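PDB 4IUL: eukaryotic translation initiation factor 4 gamma 2 from Homo sapiens, which probably takes part in translation initiation as an eIF4G relative, with a HEAT-repeat MIF4G domain that interacts with the helicase eIF4A. Local coordinates for residues Arg209-Arg214 with Glu248-His253; Ile172-Ile177 with Asp220-Arg225; Glu36-Leu41 with Ser74-Gln79. One frame throughout, in Å; residues are numbered along the deposited sequence.

Contact 1. Residues Arg209-Arg214 with Glu248-His253; sequences RLDHER and ELREHH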
loop_
_atom_site.group_PDB
_atom_site.type_symbol
_atom_site.label_atom_id
_atom_site.label_comp_id
_atom_site.label_asym_id
_atom_site.label_seq_id
_atom_site.Cartn_x
_atom_site.Cartn_y
_atom_site.Cartn_z
ATOM N N ARG A 209 -15.513 -3.136 0.191
ATOM C CA ARG A 209 -15.288 -3.957 1.380
ATOM C C ARG A 209 -15.278 -3.158 2.690
ATOM O O ARG A 209 -15.547 -3.701 3.761
ATOM C CB ARG A 209 -13.974 -4.748 1.263
ATOM C CG ARG A 209 -12.698 -3.935 1.465
ATOM C CD ARG A 209 -11.570 -4.808 2.040
ATOM N NE ARG A 209 -11.295 -5.973 1.201
ATOM C CZ ARG A 209 -10.911 -7.163 1.661
ATOM N NH1 ARG A 209 -10.750 -7.361 2.964
ATOM N NH2 ARG A 209 -10.704 -8.165 0.815
ATOM N N LEU A 210 -14.974 -1.868 2.602
ATOM C CA LEU A 210 -14.920 -1.020 3.788
ATOM C C LEU A 210 -16.291 -0.484 4.188
ATOM O O LEU A 210 -16.564 -0.245 5.369
ATOM C CB LEU A 210 -13.988 0.164 3.525
ATOM C CG LEU A 210 -12.619 0.296 4.202
ATOM C CD1 LEU A 210 -11.795 -0.968 4.058
ATOM C CD2 LEU A 210 -11.901 1.490 3.570
ATOM N N ASP A 211 -17.154 -0.321 3.191
ATOM C CA ASP A 211 -18.477 0.251 3.387
ATOM C C ASP A 211 -19.568 -0.667 3.946
ATOM O O ASP A 211 -20.596 -0.879 3.297
ATOM C CB ASP A 211 -18.933 0.871 2.059
ATOM C CG ASP A 211 -19.945 1.984 2.242
ATOM O OD1 ASP A 211 -20.080 2.495 3.375
ATOM O OD2 ASP A 211 -20.594 2.358 1.240
ATOM N N HIS A 212 -19.348 -1.212 5.144
ATOM C CA HIS A 212 -20.358 -2.057 5.771
ATOM C C HIS A 212 -21.038 -1.275 6.886
ATOM O O HIS A 212 -20.557 -0.217 7.302
ATOM C CB HIS A 212 -19.763 -3.382 6.288
ATOM C CG HIS A 212 -18.534 -3.225 7.133
ATOM N ND1 HIS A 212 -18.574 -2.786 8.439
ATOM C CD2 HIS A 212 -17.230 -3.467 6.856
ATOM C CE1 HIS A 212 -17.347 -2.764 8.932
ATOM N NE2 HIS A 212 -16.513 -3.172 7.991
ATOM N N GLU A 213 -22.166 -1.798 7.352
ATOM C CA GLU A 213 -22.982 -1.160 8.385
ATOM C C GLU A 213 -22.275 -0.427 9.532
ATOM O O GLU A 213 -22.584 0.734 9.810
ATOM C CB GLU A 213 -23.972 -2.190 8.936
ATOM C CG GLU A 213 -25.137 -2.455 7.978
ATOM C CD GLU A 213 -25.684 -3.878 8.053
ATOM O OE1 GLU A 213 -25.751 -4.439 9.174
ATOM O OE2 GLU A 213 -26.055 -4.428 6.985
ATOM N N ARG A 214 -21.335 -1.079 10.203
ATOM C CA ARG A 214 -20.652 -0.415 11.304
ATOM C C ARG A 214 -19.929 0.852 10.865
ATOM O O ARG A 214 -19.812 1.797 11.638
ATOM C CB ARG A 214 -19.642 -1.360 11.952
ATOM C CG ARG A 214 -18.794 -0.717 13.032
ATOM C CD ARG A 214 -17.652 -1.641 13.444
ATOM N NE ARG A 214 -18.142 -2.817 14.155
ATOM C CZ ARG A 214 -18.657 -2.772 15.378
ATOM N NH1 ARG A 214 -18.737 -1.608 16.012
ATOM N NH2 ARG A 214 -19.105 -3.879 15.960
ATOM N N GLU A 248 -21.143 8.769 -7.497
ATOM C CA GLU A 248 -22.291 8.152 -8.148
ATOM C C GLU A 248 -22.281 6.631 -7.996
ATOM O O GLU A 248 -23.336 6.003 -7.910
ATOM C CB GLU A 248 -22.297 8.513 -9.634
ATOM C CG GLU A 248 -23.475 7.962 -10.418
ATOM C CD GLU A 248 -23.375 8.271 -11.905
ATOM O OE1 GLU A 248 -23.363 9.469 -12.269
ATOM O OE2 GLU A 248 -23.302 7.315 -12.709
ATOM N N LEU A 249 -21.089 6.045 -7.969
ATOM C CA LEU A 249 -20.950 4.599 -7.830
ATOM C C LEU A 249 -21.402 4.158 -6.441
ATOM O O LEU A 249 -22.025 3.108 -6.278
ATOM C CB LEU A 249 -19.492 4.183 -8.059
ATOM C CG LEU A 249 -19.165 2.691 -7.969
ATOM C CD1 LEU A 249 -19.985 1.926 -8.990
ATOM C CD2 LEU A 249 -17.678 2.469 -8.208
ATOM N N ARG A 250 -21.099 4.977 -5.440
ATOM C CA ARG A 250 -21.476 4.652 -4.072
ATOM C C ARG A 250 -22.978 4.815 -3.873
ATOM O O ARG A 250 -23.608 4.016 -3.178
ATOM C CB ARG A 250 -20.733 5.544 -3.077
ATOM C CG ARG A 250 -20.703 4.950 -1.690
ATOM C CD ARG A 250 -20.937 5.984 -0.616
ATOM N NE ARG A 250 -20.957 5.366 0.706
ATOM C CZ ARG A 250 -21.465 5.937 1.792
ATOM N NH1 ARG A 250 -22.010 7.151 1.725
ATOM N NH2 ARG A 250 -21.429 5.291 2.946
ATOM N N GLU A 251 -23.547 5.854 -4.479
ATOM C CA GLU A 251 -24.978 6.103 -4.372
ATOM C C GLU A 251 -25.734 4.912 -4.969
ATOM O O GLU A 251 -26.895 4.664 -4.634
ATOM C CB GLU A 251 -25.342 7.404 -5.098
ATOM C CG GLU A 251 -24.618 8.624 -4.537
ATOM C CD GLU A 251 -25.075 9.939 -5.153
ATOM O OE1 GLU A 251 -25.090 10.051 -6.399
ATOM O OE2 GLU A 251 -25.410 10.869 -4.383
ATOM N N HIS A 252 -25.054 4.176 -5.843
ATOM C CA HIS A 252 -25.617 2.989 -6.475
ATOM C C HIS A 252 -25.180 1.711 -5.740
ATOM O O HIS A 252 -25.164 0.627 -6.323
ATOM C CB HIS A 252 -25.173 2.904 -7.937
ATOM C CG HIS A 252 -25.906 3.834 -8.849
ATOM N ND1 HIS A 252 -25.944 5.198 -8.649
ATOM C CD2 HIS A 252 -26.624 3.597 -9.972
ATOM C CE1 HIS A 252 -26.654 5.761 -9.611
ATOM N NE2 HIS A 252 -27.077 4.812 -10.427
ATOM N N HIS A 253 -24.829 1.844 -4.463
ATOM C CA HIS A 253 -24.396 0.702 -3.667
ATOM C C HIS A 253 -23.256 -0.073 -4.320
ATOM O O HIS A 253 -23.237 -1.304 -4.287
ATOM C CB HIS A 253 -25.568 -0.255 -3.422
ATOM C CG HIS A 253 -26.702 0.359 -2.661
ATOM N ND1 HIS A 253 -27.355 -0.298 -1.642
ATOM C CD2 HIS A 253 -27.296 1.569 -2.770
ATOM C CE1 HIS A 253 -28.301 0.482 -1.151
ATOM N NE2 HIS A 253 -28.286 1.622 -1.819
#
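Arg-250 and Asp-211 form a two-pronged salt bridge. The arginine reaches the carboxylate side-on, with NE and NH2 each taking one oxygen. Arg-250 NH2 meets Asp-211 OD1 at 3.1 Å, and this bond is nearly straight (172°). It uses the syn side of OD1 and lies almost in the guanidinium plane. Arg-250 NE meets Asp-211 OD2 at 3.1 Å, but this bond is more bent (155°). Here the nitrogen sits above the carboxylate plane. The planes of the two groups are 30° apart, in keeping with this uneven grip.

The third nitrogen of the arginine is also engaged. Arg-250 NH1 makes a salt bridge to Asp-220 on helix 216-227, so one guanidinium joins two aspartates. Asp-211 OD2 has a second donor too, the indole NE1 of Trp-254. These bonds fix the rotation of both groups. With an alanine in place of Arg-250, Asp-211 would probably lose its cationic partner and be held less firmly, by Trp-254, and Asp-220 would lose its close salt bridge.

The backbones stay well apart, with CA of Asp-211 and CA of Arg-250 9.2 Å from each other. The side chains span this gap and cross at about a right angle. The Arg-250 chain bends at its second torsion, which turns the guanidinium toward the aspartate. Asp-211 itself is the centre of an inverse gamma turn, just where helix 193-210 ends. Helix 237-251 also ends here, in a Schellman motif with His-253 as its C-prime residue. The contact therefore ties two helix C-termini together at the surface of the HEAT-repeat domain. Helix 216-227 lies alongside: Met-219 touches both Asp-211 and Arg-250, and Phe-223 touches the arginine.

Contact 2. Residues Ile172-Ile177 with Asp220-Arg225; sequences ILHKCI and DQYFAR
Tyr-222 reaches from helix 216-227 to His-174 and Ile-177 on helix 170-181. This is helix-to-helix packing within the all-helical HEAT-repeat fold of the MIF4G domain. The two helices are neighbours in space but not in sequence, since helix 193-210 comes between them in the chain. CA of Ile-177 and CA of Tyr-222 are 8.4 Å apart.

The tight part is the pairing of Ile-177 with the phenol ring. The methyl CG2 of Ile-177 stands over the centre of one face of the Tyr-222 ring, 3.7 Å from the centroid and only 5° off the ring normal. It is a CH-pi contact, and the methyl lies nearly the same distance from all six ring carbons. Ile-177 CG1 lies anti to the carbonyl carbon (chi1 -69°), which leaves CG2 anti to the backbone N and over the Tyr-222 ring. Both residues are buried.

The looser part is the meeting of the two rings, in a partly exposed setting at His-174. The His-174 and Tyr-222 rings lie rim to rim, with centroids 5.8 Å apart and planes 33° apart, so neither stacks on the other. Leu-210 of helix 193-210 packs against the imidazole. The polar tip of Tyr-222 is satisfied at this less buried end, and its bond is the close point there. Tyr-222 OH lies at the edge of the imidazole, near its plane, where it shares a hydrogen bond with ND1 of His-174 at 2.9 Å.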
loop_
_atom_site.group_PDB
_atom_site.type_symbol
_atom_site.label_atom_id
_atom_site.label_comp_id
_atom_site.label_asym_id
_atom_site.label_seq_id
_atom_site.Cartn_x
_atom_site.Cartn_y
_atom_site.Cartn_z
ATOM N N ILE A 172 -5.558 0.797 8.624
ATOM C CA ILE A 172 -4.575 1.563 7.856
ATOM C C ILE A 172 -5.170 2.156 6.585
ATOM O O ILE A 172 -4.729 3.215 6.124
ATOM C CB ILE A 172 -3.319 0.710 7.501
ATOM C CG1 ILE A 172 -2.156 1.638 7.123
ATOM C CG2 ILE A 172 -3.611 -0.213 6.363
ATOM C CD1 ILE A 172 -0.826 0.936 6.930
ATOM N N LEU A 173 -6.169 1.484 6.020
ATOM C CA LEU A 173 -6.820 1.997 4.821
ATOM C C LEU A 173 -7.550 3.299 5.171
ATOM O O LEU A 173 -7.436 4.287 4.450
ATOM C CB LEU A 173 -7.798 0.970 4.257
ATOM C CG LEU A 173 -7.176 -0.245 3.569
ATOM C CD1 LEU A 173 -8.261 -1.258 3.284
ATOM C CD2 LEU A 173 -6.479 0.176 2.278
ATOM N N HIS A 174 -8.287 3.310 6.281
ATOM C CA HIS A 174 -8.995 4.528 6.696
ATOM C C HIS A 174 -7.974 5.635 6.978
ATOM O O HIS A 174 -8.242 6.814 6.749
ATOM C CB HIS A 174 -9.850 4.274 7.952
ATOM C CG HIS A 174 -11.149 3.580 7.673
ATOM N ND1 HIS A 174 -12.220 4.216 7.081
ATOM C CD2 HIS A 174 -11.529 2.291 7.849
ATOM C CE1 HIS A 174 -13.200 3.348 6.899
ATOM N NE2 HIS A 174 -12.806 2.172 7.354
ATOM N N LYS A 175 -6.802 5.250 7.468
ATOM C CA LYS A 175 -5.757 6.219 7.780
ATOM C C LYS A 175 -5.215 6.858 6.497
ATOM O O LYS A 175 -4.822 8.023 6.496
ATOM C CB LYS A 175 -4.629 5.537 8.561
ATOM C CG LYS A 175 -4.083 6.371 9.699
ATOM C CD LYS A 175 -3.303 5.518 10.688
ATOM C CE LYS A 175 -4.210 4.531 11.396
ATOM N NZ LYS A 175 -3.457 3.657 12.342
ATOM N N CYS A 176 -5.191 6.089 5.409
ATOM C CA CYS A 176 -4.734 6.601 4.127
ATOM C C CYS A 176 -5.782 7.593 3.604
ATOM O O CYS A 176 -5.452 8.700 3.185
ATOM C CB CYS A 176 -4.559 5.456 3.115
ATOM S SG CYS A 176 -3.114 4.384 3.388
ATOM N N ILE A 177 -7.046 7.184 3.636
ATOM C CA ILE A 177 -8.141 8.022 3.165
ATOM C C ILE A 177 -8.193 9.352 3.910
ATOM O O ILE A 177 -8.405 10.398 3.306
ATOM C CB ILE A 177 -9.505 7.312 3.337
ATOM C CG1 ILE A 177 -9.595 6.126 2.372
ATOM C CG2 ILE A 177 -10.655 8.309 3.108
ATOM C CD1 ILE A 177 -10.887 5.352 2.468
ATOM N N ASP A 220 -19.991 7.932 5.225
ATOM C CA ASP A 220 -20.927 9.002 4.885
ATOM C C ASP A 220 -20.186 10.325 4.988
ATOM O O ASP A 220 -20.329 11.206 4.136
ATOM C CB ASP A 220 -22.116 9.024 5.848
ATOM C CG ASP A 220 -23.245 8.125 5.406
ATOM O OD1 ASP A 220 -23.110 7.428 4.370
ATOM O OD2 ASP A 220 -24.278 8.117 6.106
ATOM N N GLN A 221 -19.386 10.445 6.041
ATOM C CA GLN A 221 -18.608 11.647 6.293
ATOM C C GLN A 221 -17.603 11.908 5.157
ATOM O O GLN A 221 -17.438 13.050 4.721
ATOM C CB GLN A 221 -17.879 11.497 7.625
ATOM C CG GLN A 221 -17.523 12.797 8.306
ATOM C CD GLN A 221 -16.820 12.568 9.632
ATOM O OE1 GLN A 221 -17.177 11.656 10.389
ATOM N NE2 GLN A 221 -15.824 13.399 9.928
ATOM N N TYR A 222 -16.942 10.851 4.679
ATOM C CA TYR A 222 -15.962 10.972 3.598
ATOM C C TYR A 222 -16.601 11.491 2.310
ATOM O O TYR A 222 -16.104 12.431 1.687
ATOM C CB TYR A 222 -15.332 9.612 3.274
ATOM C CG TYR A 222 -14.454 8.983 4.337
ATOM C CD1 TYR A 222 -14.306 7.594 4.391
ATOM C CD2 TYR A 222 -13.752 9.757 5.267
ATOM C CE1 TYR A 222 -13.490 6.986 5.337
ATOM C CE2 TYR A 222 -12.924 9.156 6.222
ATOM C CZ TYR A 222 -12.801 7.765 6.250
ATOM O OH TYR A 222 -11.998 7.144 7.182
ATOM N N PHE A 223 -17.697 10.856 1.903
ATOM C CA PHE A 223 -18.365 11.238 0.670
ATOM C C PHE A 223 -19.098 12.580 0.700
ATOM O O PHE A 223 -19.417 13.136 -0.353
ATOM C CB PHE A 223 -19.294 10.113 0.203
ATOM C CG PHE A 223 -18.565 8.980 -0.463
ATOM C CD1 PHE A 223 -17.832 8.060 0.292
ATOM C CD2 PHE A 223 -18.556 8.864 -1.852
ATOM C CE1 PHE A 223 -17.098 7.043 -0.326
ATOM C CE2 PHE A 223 -17.825 7.855 -2.482
ATOM C CZ PHE A 223 -17.092 6.940 -1.715
ATOM N N ALA A 224 -19.367 13.101 1.893
ATOM C CA ALA A 224 -20.008 14.407 1.989
ATOM C C ALA A 224 -18.895 15.364 1.573
ATOM O O ALA A 224 -19.057 16.202 0.681
ATOM C CB ALA A 224 -20.435 14.688 3.419
ATOM N N ARG A 225 -17.750 15.198 2.221
ATOM C CA ARG A 225 -16.569 15.999 1.951
ATOM C C ARG A 225 -16.228 15.968 0.456
ATOM O O ARG A 225 -15.809 16.979 -0.108
ATOM C CB ARG A 225 -15.412 15.455 2.793
ATOM C CG ARG A 225 -14.029 15.952 2.435
ATOM C CD ARG A 225 -13.841 17.425 2.713
ATOM N NE ARG A 225 -12.436 17.795 2.559
ATOM C CZ ARG A 225 -11.980 19.042 2.577
ATOM N NH1 ARG A 225 -12.818 20.058 2.739
ATOM N NH2 ARG A 225 -10.683 19.270 2.432
#

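Contact 3. Residues Glu36-Leu41 with Ser74-Gln79; sequences EKFDKL and SSLYAQ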
loop_
_atom_site.group_PDB
_atom_site.type_symbol
_atom_site.label_atom_id
_atom_site.label_comp_id
_atom_site.label_asym_id
_atom_site.label_seq_id
_atom_site.Cartn_x
_atom_site.Cartn_y
_atom_site.Cartn_z
ATOM N N GLU A 36 5.948 -10.346 -17.474
ATOM C CA GLU A 36 6.306 -11.468 -18.334
ATOM C C GLU A 36 7.201 -12.497 -17.649
ATOM O O GLU A 36 7.129 -13.688 -17.958
ATOM C CB GLU A 36 6.991 -10.959 -19.608
ATOM C CG GLU A 36 7.368 -12.063 -20.590
ATOM C CD GLU A 36 7.969 -11.526 -21.879
ATOM O OE1 GLU A 36 9.020 -10.849 -21.812
ATOM O OE2 GLU A 36 7.389 -11.782 -22.959
ATOM N N LYS A 37 8.046 -12.045 -16.726
ATOM C CA LYS A 37 8.938 -12.956 -16.012
ATOM C C LYS A 37 8.387 -13.380 -14.653
ATOM O O LYS A 37 8.922 -14.297 -14.022
ATOM C CB LYS A 37 10.308 -12.312 -15.791
ATOM C CG LYS A 37 11.189 -12.177 -17.023
ATOM C CD LYS A 37 12.559 -11.659 -16.603
ATOM C CE LYS A 37 13.516 -11.522 -17.769
ATOM N NZ LYS A 37 14.861 -11.081 -17.290
ATOM N N PHE A 38 7.321 -12.721 -14.208
ATOM C CA PHE A 38 6.737 -13.014 -12.903
ATOM C C PHE A 38 6.734 -14.488 -12.533
ATOM O O PHE A 38 7.441 -14.916 -11.620
ATOM C CB PHE A 38 5.299 -12.496 -12.810
ATOM C CG PHE A 38 4.721 -12.587 -11.423
ATOM C CD1 PHE A 38 4.956 -11.581 -10.490
ATOM C CD2 PHE A 38 3.986 -13.701 -11.031
ATOM C CE1 PHE A 38 4.466 -11.684 -9.183
ATOM C CE2 PHE A 38 3.494 -13.813 -9.728
ATOM C CZ PHE A 38 3.736 -12.801 -8.804
ATOM N N ASP A 39 5.925 -15.257 -13.247
ATOM C CA ASP A 39 5.779 -16.681 -12.996
ATOM C C ASP A 39 7.066 -17.415 -12.650
ATOM O O ASP A 39 7.105 -18.165 -11.677
ATOM C CB ASP A 39 5.090 -17.335 -14.193
ATOM C CG ASP A 39 3.643 -16.877 -14.349
ATOM O OD1 ASP A 39 3.067 -17.061 -15.443
ATOM O OD2 ASP A 39 3.077 -16.339 -13.371
ATOM N N LYS A 40 8.120 -17.188 -13.429
ATOM C CA LYS A 40 9.401 -17.857 -13.203
ATOM C C LYS A 40 10.189 -17.335 -11.998
ATOM O O LYS A 40 10.669 -18.117 -11.175
ATOM C CB LYS A 40 10.271 -17.752 -14.457
ATOM C CG LYS A 40 11.644 -18.406 -14.323
ATOM C CD LYS A 40 12.507 -18.157 -15.553
ATOM C CE LYS A 40 13.857 -18.852 -15.432
ATOM N NZ LYS A 40 14.745 -18.551 -16.592
ATOM N N LEU A 41 10.336 -16.018 -11.903
ATOM C CA LEU A 41 11.087 -15.417 -10.807
ATOM C C LEU A 41 10.370 -15.644 -9.485
ATOM O O LEU A 41 11.001 -15.756 -8.434
ATOM C CB LEU A 41 11.271 -13.920 -11.056
ATOM C CG LEU A 41 11.959 -13.570 -12.376
ATOM C CD1 LEU A 41 12.034 -12.062 -12.547
ATOM C CD2 LEU A 41 13.349 -14.185 -12.399
ATOM N N SER A 74 3.016 -1.848 -8.149
ATOM C CA SER A 74 2.391 -2.231 -6.876
ATOM C C SER A 74 1.662 -3.561 -7.034
ATOM O O SER A 74 1.862 -4.513 -6.266
ATOM C CB SER A 74 1.376 -1.175 -6.426
ATOM O OG SER A 74 2.006 0.006 -5.980
ATOM N N SER A 75 0.803 -3.590 -8.048
ATOM C CA SER A 75 -0.000 -4.746 -8.396
ATOM C C SER A 75 0.853 -6.020 -8.462
ATOM O O SER A 75 0.493 -7.050 -7.891
ATOM C CB SER A 75 -0.669 -4.468 -9.743
ATOM O OG SER A 75 -1.435 -5.561 -10.184
ATOM N N LEU A 76 1.981 -5.940 -9.160
ATOM C CA LEU A 76 2.884 -7.073 -9.302
ATOM C C LEU A 76 3.459 -7.527 -7.969
ATOM O O LEU A 76 3.472 -8.723 -7.668
ATOM C CB LEU A 76 4.052 -6.723 -10.229
ATOM C CG LEU A 76 4.079 -7.341 -11.625
ATOM C CD1 LEU A 76 3.097 -6.612 -12.550
ATOM C CD2 LEU A 76 5.499 -7.254 -12.170
ATOM N N TYR A 77 3.952 -6.575 -7.178
ATOM C CA TYR A 77 4.543 -6.911 -5.886
ATOM C C TYR A 77 3.491 -7.432 -4.910
ATOM O O TYR A 77 3.779 -8.299 -4.083
ATOM C CB TYR A 77 5.275 -5.696 -5.300
ATOM C CG TYR A 77 6.365 -5.169 -6.212
ATOM C CD1 TYR A 77 7.346 -6.021 -6.722
ATOM C CD2 TYR A 77 6.382 -3.832 -6.610
ATOM C CE1 TYR A 77 8.313 -5.554 -7.618
ATOM C CE2 TYR A 77 7.339 -3.356 -7.503
ATOM C CZ TYR A 77 8.298 -4.222 -8.005
ATOM O OH TYR A 77 9.217 -3.761 -8.919
ATOM N N ALA A 78 2.270 -6.916 -5.022
ATOM C CA ALA A 78 1.183 -7.355 -4.150
ATOM C C ALA A 78 0.882 -8.832 -4.401
ATOM O O ALA A 78 0.577 -9.579 -3.472
ATOM C CB ALA A 78 -0.071 -6.511 -4.391
ATOM N N GLN A 79 0.979 -9.245 -5.662
ATOM C CA GLN A 79 0.720 -10.630 -6.032
ATOM C C GLN A 79 1.845 -11.516 -5.493
ATOM O O GLN A 79 1.620 -12.660 -5.097
ATOM C CB GLN A 79 0.631 -10.759 -7.554
ATOM C CG GLN A 79 -0.077 -12.020 -8.036
ATOM C CD GLN A 79 -1.534 -12.096 -7.590
ATOM O OE1 GLN A 79 -2.305 -11.152 -7.765
ATOM N NE2 GLN A 79 -1.916 -13.230 -7.018
#
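Phe-38 points its ring at helix 74-87 and meets Leu-76 and Gln-79, one helical turn apart. The ring of Phe-38 is slanted against both partners, so neither a face nor an edge is presented squarely. Phe-38 CZ is 3.9 Å from CB of Gln-79, and the CG of that glutamine is hardly farther. The two side chains cross at about a right angle, and the ring and amide planes stand 73° apart. Gln-79 bends at its second torsion (chi2 62°), and the amide leads away from the phenylalanine. The aliphatic part of the glutamine is therefore what the ring touches.

Toward Leu-76 the nearest atom is a backbone one. Phe-38 CE1 lies 3.5 Å from the carbonyl O of Leu-76. The leucine side chain passes more loosely, with Leu-76 CG 4.5 Å from Phe-38 CD1. Phe-38 CG is anti to the backbone N (chi1 -171°), an arrangement that carries the ring across to the other helix.

The contact lies near the start of both helices. Leu-33, in the loop before helix 38-48, touches Phe-38 and also Tyr-77, while Pro-35 touches Leu-76. All three meeting residues are partly exposed. The contact is mainly apolar, with one backbone carbonyl near the ring, and is probably held by dispersion more than by directed bonds.

No two contacts share a helix pair. Contact 1 joins helices 193-210 and 237-251, contact 2 joins 170-181 and 216-227, and contact 3 joins 38-48 and 74-87. Contacts 1 and 2 are neighbours, with centres 12 Å apart, and their segments alternate along the chain. They touch through the Arg-250 to Asp-220 salt bridge and through Leu-210, which packs on Leu-173 and His-174. The centre of contact 3 lies about 31 Å from that of contact 1, and it touches neither of the others. Contact 2 is buried and combines apolar packing with one hydrogen-bonded histidine-tyrosine pair. Contacts 1 and 3 are at the surface. The first is ionic, and the third relies on a slanted aromatic ring.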